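Local coordinates for protein 3-carboxy-cis,cis-muconate cycloisomerase (Acinetobacter calcoaceticus, PDB 1Q5N) that is a cycloisomerase of the mostly helical fumarase/aspartase superfamily and assembles from four copies of one chain, at residues A[150-155]-A[162-167]; A[267-272]-A[357-362]; A[171-176]-A[252-257]. All blocks are in the same frame, centred on the assembly; numbering follows the deposited sequence.

Contact 1 of 3, residues A[150-155]-A[162-167]; sequences QVMMGR and LPITLG
Val151, Met152 and Met153 pair antiparallel with Thr165, Ile164 and Pro163, forming one side of a small three-stranded sheet in which strand 151-156 is central. Met152 and Ile164 make the hydrogen-bonded pair. Met152 N gives to Ile164 O at 3.1 Å, and Ile164 N gives to Met152 O at 2.9 Å. Gly154 N donates to Leu162 O at 2.8 Å. At the other end, Leu166 N bonds Gln150 O at 2.9 Å. This occupies an N-H of the first helical turn, which has no acceptor inside its own helix.

The side chains of Met152 and Ile164 share one face. Met152 CG touches Ile164 CG1 at 3.8 Å. Met152 CG stands between its own backbone N and carbonyl carbon (chi1 62°), and the extended chi2 then carries SD to 3.7 Å from Leu166 CA. Ile164 CG2 packs against the backbone of Gly154, 3.9 Å from its CA. Val151 and Thr165 lie on the other face. Met153 folds back so that its CE comes 3.7 Å from Leu162 C. Ile438 of helix 438-447 touches both Ile164 and Thr165.

Thr165 OG1 bonds His168 N and Arg148 O. The strand passes directly into helix 166-191, with Thr165 as its N-cap. A threonine is a usual way to start a helix, and the whole is a short antiparallel sheet joined to that helix.

Contact 2 of 3, residues A[267-272]-A[357-362]; sequences AEVFEP and ENMHQN
Asn362 ND2 gives to Glu268 OE2 at 3.0 Å, and the bond is nearly straight (175°). The oxygen lies in the amide plane of Asn362. Seen from the glutamate, the donor comes on the anti side of OE2 and 33° out of the carboxylate plane. Water 1 donates to the same Glu268 OE2 at 2.6 Å, and Arg155 of strand 151-156 forms a salt bridge with it. Three direct partners thus grip this one oxygen. One turn earlier in the helix, Asn358 ND2 gives to the backbone oxygen Ala267 O at 2.8 Å. Ala267 CB lies alongside that same amide nitrogen. Met359 supplies the apolar part, packing on the Glu268 chain. Its CG rests 3.7 Å from Glu268 CB, and its extended chain (chi2 176°) carries CE on to Val269 CG2 at 3.8 Å.

Segment 357-362 is part of the short helix 356-364. Segment 267-272 follows helix 235-261 and includes strand 269-270, which pairs antiparallel with strand 353-354 just before the short helix. The contact thus fastens helix 356-364 beside that two-stranded sheet. Soon after 272 come the unmodelled residues 274-286, which carry most of the signature sequence of the superfamily.

Further out, the partners of the carboxylate are themselves positioned. Water 1 also donates to Met359 O at 3.0 Å, which ties it to the helix backbone. Asn362 is fixed in turn, because its ND2 also bonds Ile266 O.

Contact 3 of 3, residues A[171-176]-A[252-257]; sequences ARWASA and GKMARD
Trp173 and Met254 make the main apolar contact. Met254 CG sits over one face of the indole, 3.6 Å from the centroid of the five-membered ring and only 7° off its normal. This is a CH-pi contact. The sulfur lies over the same ring, with SD 4.4 Å from that centroid, a Met-aromatic contact. A bend at chi3 (63°) keeps the methionine close to the indole, so that its CE reaches Trp173 CE3 at 3.4 Å. Met254 also touches Thr345 and Leu349 of helix 323-351.

Segments 171-176 and 252-257 belong to the long helices 166-191 and 235-261. They run antiparallel at 163°, with axes 11.5 Å apart, a wide spacing bridged by the indole. Such long helices form the central bundle of fumarase/aspartase superfamily enzymes, and bundles from four chains pack together in the tetramer.

One polar atom, Asp257 OD2, lies at the ring edge, near its plane and 3.7 Å from Trp173 CZ2. The same oxygen receives Lys253 NZ at 2.7 Å on its syn side, in an i to i+4 salt bridge within helix 235-261. Lys253 CD passes 3.9 Å from Trp173 NE1, a buried nitrogen with no hydrogen-bond partner in the model.

Arg172 NH2 and Lys253 NZ come within 4.0 Å of each other amid carboxylates. Asp257 bonds Lys253, while Glu318 and Glu233 of the second subunit are salt-bridged to Arg172. Lys253 NZ also bonds Gln315 O of the second subunit.

Overall arrangement
Along the chain, contact 1 closes first. Contact 3 comes next, and contact 2 closes last, joining segments 85 residues apart. Contacts 1 and 2 touch, with centres about 11 Å apart. They are joined by a salt bridge and by the packing of Gln150 on Met359. Contact 3 is nearer the middle of the chain. Its centre is about 14 Å from that of contact 1 and about 17 Å from that of contact 2. Helix 166-191 is shared by contacts 1 and 3. Helix 235-261 leads from contact 3 toward strand 269-270 of contact 2. The small sheets are thus tied to the helical bundle, and contacts 1 and 3 both meet the second subunit.

Contact 1 of 3, residues A[150-155]-A[162-167]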
# COMPACT_ATOMS: atom_id res chain seq x y z
N GLN A 150 27.52 20.17 -21.00
CA GLN A 150 27.85 18.81 -21.36
C GLN A 150 26.63 18.19 -22.09
O GLN A 150 25.64 17.76 -21.44
CB GLN A 150 28.18 18.00 -20.12
CG GLN A 150 28.41 16.56 -20.44
CD GLN A 150 29.52 16.39 -21.51
OE1 GLN A 150 30.69 16.75 -21.27
NE2 GLN A 150 29.15 15.85 -22.71
N VAL A 151 26.69 18.16 -23.42
CA VAL A 151 25.61 17.58 -24.22
C VAL A 151 25.46 16.04 -24.08
O VAL A 151 26.45 15.31 -23.95
CB VAL A 151 25.82 17.94 -25.72
CG1 VAL A 151 24.79 17.23 -26.53
CG2 VAL A 151 25.66 19.45 -25.93
N MET A 152 24.22 15.55 -24.08
CA MET A 152 23.96 14.10 -23.97
C MET A 152 22.55 13.86 -24.49
O MET A 152 21.81 14.82 -24.73
CB MET A 152 24.04 13.62 -22.53
CG MET A 152 22.99 14.30 -21.67
SD MET A 152 22.97 13.70 -19.97
CE MET A 152 22.17 12.04 -20.25
N MET A 153 22.14 12.61 -24.69
CA MET A 153 20.78 12.41 -25.19
C MET A 153 19.65 12.47 -24.15
O MET A 153 19.79 11.98 -23.02
CB MET A 153 20.70 11.06 -25.93
CG MET A 153 21.54 10.99 -27.23
SD MET A 153 21.03 12.31 -28.41
CE MET A 153 19.28 12.00 -28.62
N GLY A 154 18.56 13.13 -24.52
CA GLY A 154 17.38 13.12 -23.66
C GLY A 154 16.66 11.83 -24.10
O GLY A 154 16.65 11.47 -25.30
N ARG A 155 16.04 11.12 -23.16
CA ARG A 155 15.38 9.84 -23.46
C ARG A 155 13.95 9.83 -22.93
O ARG A 155 13.67 10.18 -21.75
CB ARG A 155 16.19 8.68 -22.82
CG ARG A 155 17.65 8.59 -23.37
CD ARG A 155 18.59 7.76 -22.49
NE ARG A 155 19.88 7.49 -23.15
CZ ARG A 155 21.06 8.03 -22.83
NH1 ARG A 155 21.17 8.91 -21.83
NH2 ARG A 155 22.16 7.68 -23.51
N LEU A 162 15.93 13.77 -28.24
CA LEU A 162 16.60 14.98 -28.71
C LEU A 162 17.68 15.25 -27.68
O LEU A 162 17.60 14.77 -26.55
CB LEU A 162 15.65 16.15 -28.76
CG LEU A 162 14.52 16.19 -29.80
CD1 LEU A 162 13.72 17.51 -29.58
CD2 LEU A 162 15.09 16.15 -31.25
N PRO A 163 18.71 16.03 -28.05
CA PRO A 163 19.80 16.34 -27.10
C PRO A 163 19.33 17.18 -25.92
O PRO A 163 18.38 17.94 -26.06
CB PRO A 163 20.78 17.18 -27.94
CG PRO A 163 20.32 16.99 -29.38
CD PRO A 163 18.83 16.86 -29.27
N ILE A 164 19.99 17.02 -24.78
CA ILE A 164 19.76 17.91 -23.59
C ILE A 164 21.19 18.10 -23.05
O ILE A 164 22.15 17.79 -23.78
CB ILE A 164 18.87 17.25 -22.45
CG1 ILE A 164 19.53 15.95 -21.94
CG2 ILE A 164 17.48 16.97 -22.99
CD1 ILE A 164 18.91 15.40 -20.65
N THR A 165 21.37 18.64 -21.84
CA THR A 165 22.72 18.68 -21.25
C THR A 165 22.59 18.03 -19.87
O THR A 165 21.51 18.01 -19.28
CB THR A 165 23.31 20.11 -21.07
OG1 THR A 165 22.56 20.81 -20.07
CG2 THR A 165 23.27 20.91 -22.42
N LEU A 166 23.68 17.46 -19.38
CA LEU A 166 23.67 16.83 -18.10
C LEU A 166 23.27 17.89 -17.07
O LEU A 166 22.54 17.61 -16.13
CB LEU A 166 25.04 16.28 -17.78
CG LEU A 166 25.23 15.83 -16.33
CD1 LEU A 166 24.20 14.76 -16.06
CD2 LEU A 166 26.66 15.28 -16.07
N GLY A 167 23.75 19.11 -17.28
CA GLY A 167 23.43 20.19 -16.36
C GLY A 167 21.93 20.38 -16.26
O GLY A 167 21.41 20.78 -15.21

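Contact 2 of 3, residues A[267-272]-A[357-362]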
# COMPACT_ATOMS: atom_id res chain seq x y z
N ALA A 267 26.98 3.67 -20.22
CA ALA A 267 28.18 4.10 -19.52
C ALA A 267 28.48 5.58 -19.57
O ALA A 267 29.61 5.94 -19.86
CB ALA A 267 29.38 3.32 -20.09
N GLU A 268 27.51 6.43 -19.27
CA GLU A 268 27.70 7.87 -19.34
C GLU A 268 28.04 8.53 -18.00
O GLU A 268 28.66 9.58 -17.95
CB GLU A 268 26.45 8.51 -19.94
CG GLU A 268 26.12 8.07 -21.36
CD GLU A 268 24.82 8.67 -21.85
OE1 GLU A 268 23.95 9.01 -21.02
OE2 GLU A 268 24.64 8.81 -23.07
N VAL A 269 27.63 7.88 -16.91
CA VAL A 269 27.83 8.42 -15.58
C VAL A 269 28.00 7.24 -14.67
O VAL A 269 27.35 6.21 -14.87
CB VAL A 269 26.58 9.20 -15.11
CG1 VAL A 269 26.74 9.53 -13.70
CG2 VAL A 269 26.40 10.49 -15.92
N PHE A 270 28.87 7.37 -13.67
CA PHE A 270 29.13 6.28 -12.72
C PHE A 270 29.13 6.71 -11.28
O PHE A 270 29.50 7.84 -10.93
CB PHE A 270 30.48 5.64 -12.97
CG PHE A 270 30.57 4.95 -14.27
CD1 PHE A 270 30.86 5.67 -15.44
CD2 PHE A 270 30.35 3.58 -14.36
CE1 PHE A 270 30.91 5.03 -16.68
CE2 PHE A 270 30.41 2.93 -15.60
CZ PHE A 270 30.70 3.67 -16.75
N GLU A 271 28.75 5.78 -10.43
CA GLU A 271 28.76 6.00 -9.02
C GLU A 271 30.23 6.04 -8.62
O GLU A 271 31.05 5.41 -9.24
CB GLU A 271 28.11 4.83 -8.28
CG GLU A 271 26.62 4.93 -8.15
CD GLU A 271 26.00 3.81 -7.29
OE1 GLU A 271 26.72 3.17 -6.47
OE2 GLU A 271 24.77 3.59 -7.43
N PRO A 272 30.57 6.81 -7.57
CA PRO A 272 31.98 6.84 -7.14
C PRO A 272 32.35 5.44 -6.66
O PRO A 272 31.54 4.70 -6.11
CB PRO A 272 32.01 7.89 -6.02
CG PRO A 272 30.49 7.95 -5.54
CD PRO A 272 29.73 7.77 -6.81
N GLU A 357 32.99 11.14 -23.38
CA GLU A 357 33.14 10.44 -24.64
C GLU A 357 32.00 9.50 -24.96
O GLU A 357 31.54 9.44 -26.11
CB GLU A 357 34.40 9.64 -24.64
CG GLU A 357 35.51 10.43 -25.17
CD GLU A 357 36.77 9.63 -25.12
OE1 GLU A 357 36.85 8.60 -25.87
OE2 GLU A 357 37.65 10.04 -24.30
N ASN A 358 31.58 8.74 -23.95
CA ASN A 358 30.43 7.83 -24.10
C ASN A 358 29.18 8.67 -24.38
O ASN A 358 28.36 8.28 -25.21
CB ASN A 358 30.28 6.96 -22.85
CG ASN A 358 31.34 5.88 -22.82
OD1 ASN A 358 31.90 5.56 -23.86
ND2 ASN A 358 31.62 5.30 -21.65
N MET A 359 29.05 9.83 -23.75
CA MET A 359 27.89 10.67 -24.04
C MET A 359 27.91 11.10 -25.50
O MET A 359 26.87 11.11 -26.19
CB MET A 359 27.87 11.90 -23.16
CG MET A 359 27.52 11.60 -21.74
SD MET A 359 27.62 13.09 -20.67
CE MET A 359 26.77 12.57 -19.13
N HIS A 360 29.11 11.44 -25.99
CA HIS A 360 29.26 11.89 -27.38
C HIS A 360 28.94 10.73 -28.30
O HIS A 360 28.19 10.88 -29.26
CB HIS A 360 30.69 12.39 -27.65
CG HIS A 360 30.97 12.58 -29.11
ND1 HIS A 360 30.47 13.65 -29.83
CD2 HIS A 360 31.54 11.74 -30.02
CE1 HIS A 360 30.71 13.47 -31.11
NE2 HIS A 360 31.35 12.32 -31.26
N GLN A 361 29.52 9.57 -28.02
CA GLN A 361 29.23 8.37 -28.78
C GLN A 361 27.77 7.95 -28.82
O GLN A 361 27.31 7.51 -29.85
CB GLN A 361 29.95 7.17 -28.21
CG GLN A 361 31.36 7.13 -28.63
CD GLN A 361 31.81 5.70 -28.87
OE1 GLN A 361 31.16 4.74 -28.38
NE2 GLN A 361 32.93 5.53 -29.61
N ASN A 362 27.02 8.05 -27.72
CA ASN A 362 25.67 7.59 -27.80
C ASN A 362 24.85 8.56 -28.62
O ASN A 362 23.83 8.17 -29.21
CB ASN A 362 25.11 7.36 -26.38
CG ASN A 362 25.93 6.33 -25.63
OD1 ASN A 362 26.49 5.40 -26.28
ND2 ASN A 362 26.05 6.47 -24.29
O HOH W 1 24.31 10.75 -24.76

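Contact 3 of 3, residues A[171-176]-A[252-257]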
# COMPACT_ATOMS: atom_id res chain seq x y z
N ALA A 171 19.88 20.47 -12.85
CA ALA A 171 19.10 21.63 -12.42
C ALA A 171 17.69 21.17 -12.02
O ALA A 171 17.11 21.68 -11.04
CB ALA A 171 19.04 22.69 -13.55
N ARG A 172 17.13 20.22 -12.77
CA ARG A 172 15.80 19.68 -12.47
C ARG A 172 15.81 19.05 -11.04
O ARG A 172 14.90 19.29 -10.24
CB ARG A 172 15.40 18.65 -13.54
CG ARG A 172 14.88 19.26 -14.84
CD ARG A 172 14.96 18.26 -16.01
NE ARG A 172 14.35 16.96 -15.68
CZ ARG A 172 14.61 15.83 -16.33
NH1 ARG A 172 15.45 15.84 -17.35
NH2 ARG A 172 14.05 14.68 -15.94
N TRP A 173 16.86 18.30 -10.71
CA TRP A 173 16.96 17.69 -9.39
C TRP A 173 17.14 18.73 -8.27
O TRP A 173 16.56 18.60 -7.16
CB TRP A 173 18.12 16.67 -9.36
CG TRP A 173 17.96 15.60 -10.38
CD1 TRP A 173 16.80 15.23 -11.01
CD2 TRP A 173 18.97 14.69 -10.84
NE1 TRP A 173 17.03 14.15 -11.81
CE2 TRP A 173 18.35 13.81 -11.74
CE3 TRP A 173 20.34 14.55 -10.58
CZ2 TRP A 173 19.04 12.78 -12.39
CZ3 TRP A 173 21.04 13.51 -11.23
CH2 TRP A 173 20.38 12.64 -12.12
N ALA A 174 17.93 19.76 -8.57
CA ALA A 174 18.20 20.82 -7.62
C ALA A 174 16.90 21.51 -7.26
O ALA A 174 16.57 21.68 -6.10
CB ALA A 174 19.21 21.84 -8.22
N SER A 175 16.16 21.92 -8.27
CA SER A 175 14.90 22.61 -8.02
C SER A 175 13.93 21.71 -7.20
O SER A 175 13.14 22.22 -6.39
CB SER A 175 14.30 23.03 -9.38
OG SER A 175 13.12 23.78 -9.24
N ALA A 176 13.99 20.39 -7.39
CA ALA A 176 13.11 19.50 -6.65
C ALA A 176 13.58 19.54 -5.16
O ALA A 176 12.76 19.57 -4.23
CB ALA A 176 13.18 18.08 -7.20
N GLY A 252 14.74 8.63 -5.42
CA GLY A 252 14.43 7.35 -6.07
C GLY A 252 14.50 7.63 -7.58
O GLY A 252 15.09 6.87 -8.33
N LYS A 253 13.90 8.73 -8.02
CA LYS A 253 13.91 9.07 -9.45
C LYS A 253 15.35 9.29 -9.95
O LYS A 253 15.70 8.87 -11.06
CB LYS A 253 13.02 10.32 -9.70
CG LYS A 253 12.92 10.73 -11.19
CD LYS A 253 14.07 11.67 -11.64
CE LYS A 253 13.83 12.20 -13.06
NZ LYS A 253 13.76 11.12 -14.10
N MET A 254 16.18 9.94 -9.12
CA MET A 254 17.58 10.19 -9.47
C MET A 254 18.36 8.85 -9.57
O MET A 254 19.11 8.65 -10.51
CB MET A 254 18.19 11.11 -8.42
CG MET A 254 17.49 12.49 -8.38
SD MET A 254 18.07 13.38 -6.94
CE MET A 254 19.85 13.58 -7.31
N ALA A 255 18.13 7.95 -8.61
CA ALA A 255 18.83 6.66 -8.61
C ALA A 255 18.40 5.82 -9.84
O ALA A 255 19.22 5.07 -10.41
CB ALA A 255 18.51 5.85 -7.29
N ARG A 256 17.13 5.91 -10.22
CA ARG A 256 16.71 5.18 -11.43
C ARG A 256 17.55 5.72 -12.60
O ARG A 256 18.10 4.95 -13.37
CB ARG A 256 15.21 5.37 -11.71
CG ARG A 256 14.67 4.89 -13.10
CD ARG A 256 14.91 3.41 -13.41
NE ARG A 256 14.56 2.49 -12.33
CZ ARG A 256 13.31 2.20 -11.95
NH1 ARG A 256 12.25 2.76 -12.56
NH2 ARG A 256 13.12 1.29 -11.00
N ASP A 257 17.65 7.04 -12.72
CA ASP A 257 18.40 7.66 -13.81
C ASP A 257 19.92 7.35 -13.84
O ASP A 257 20.44 6.92 -14.89
CB ASP A 257 18.19 9.20 -13.84
CG ASP A 257 16.80 9.59 -14.27
OD1 ASP A 257 16.02 8.72 -14.75
OD2 ASP A 257 16.45 10.77 -14.15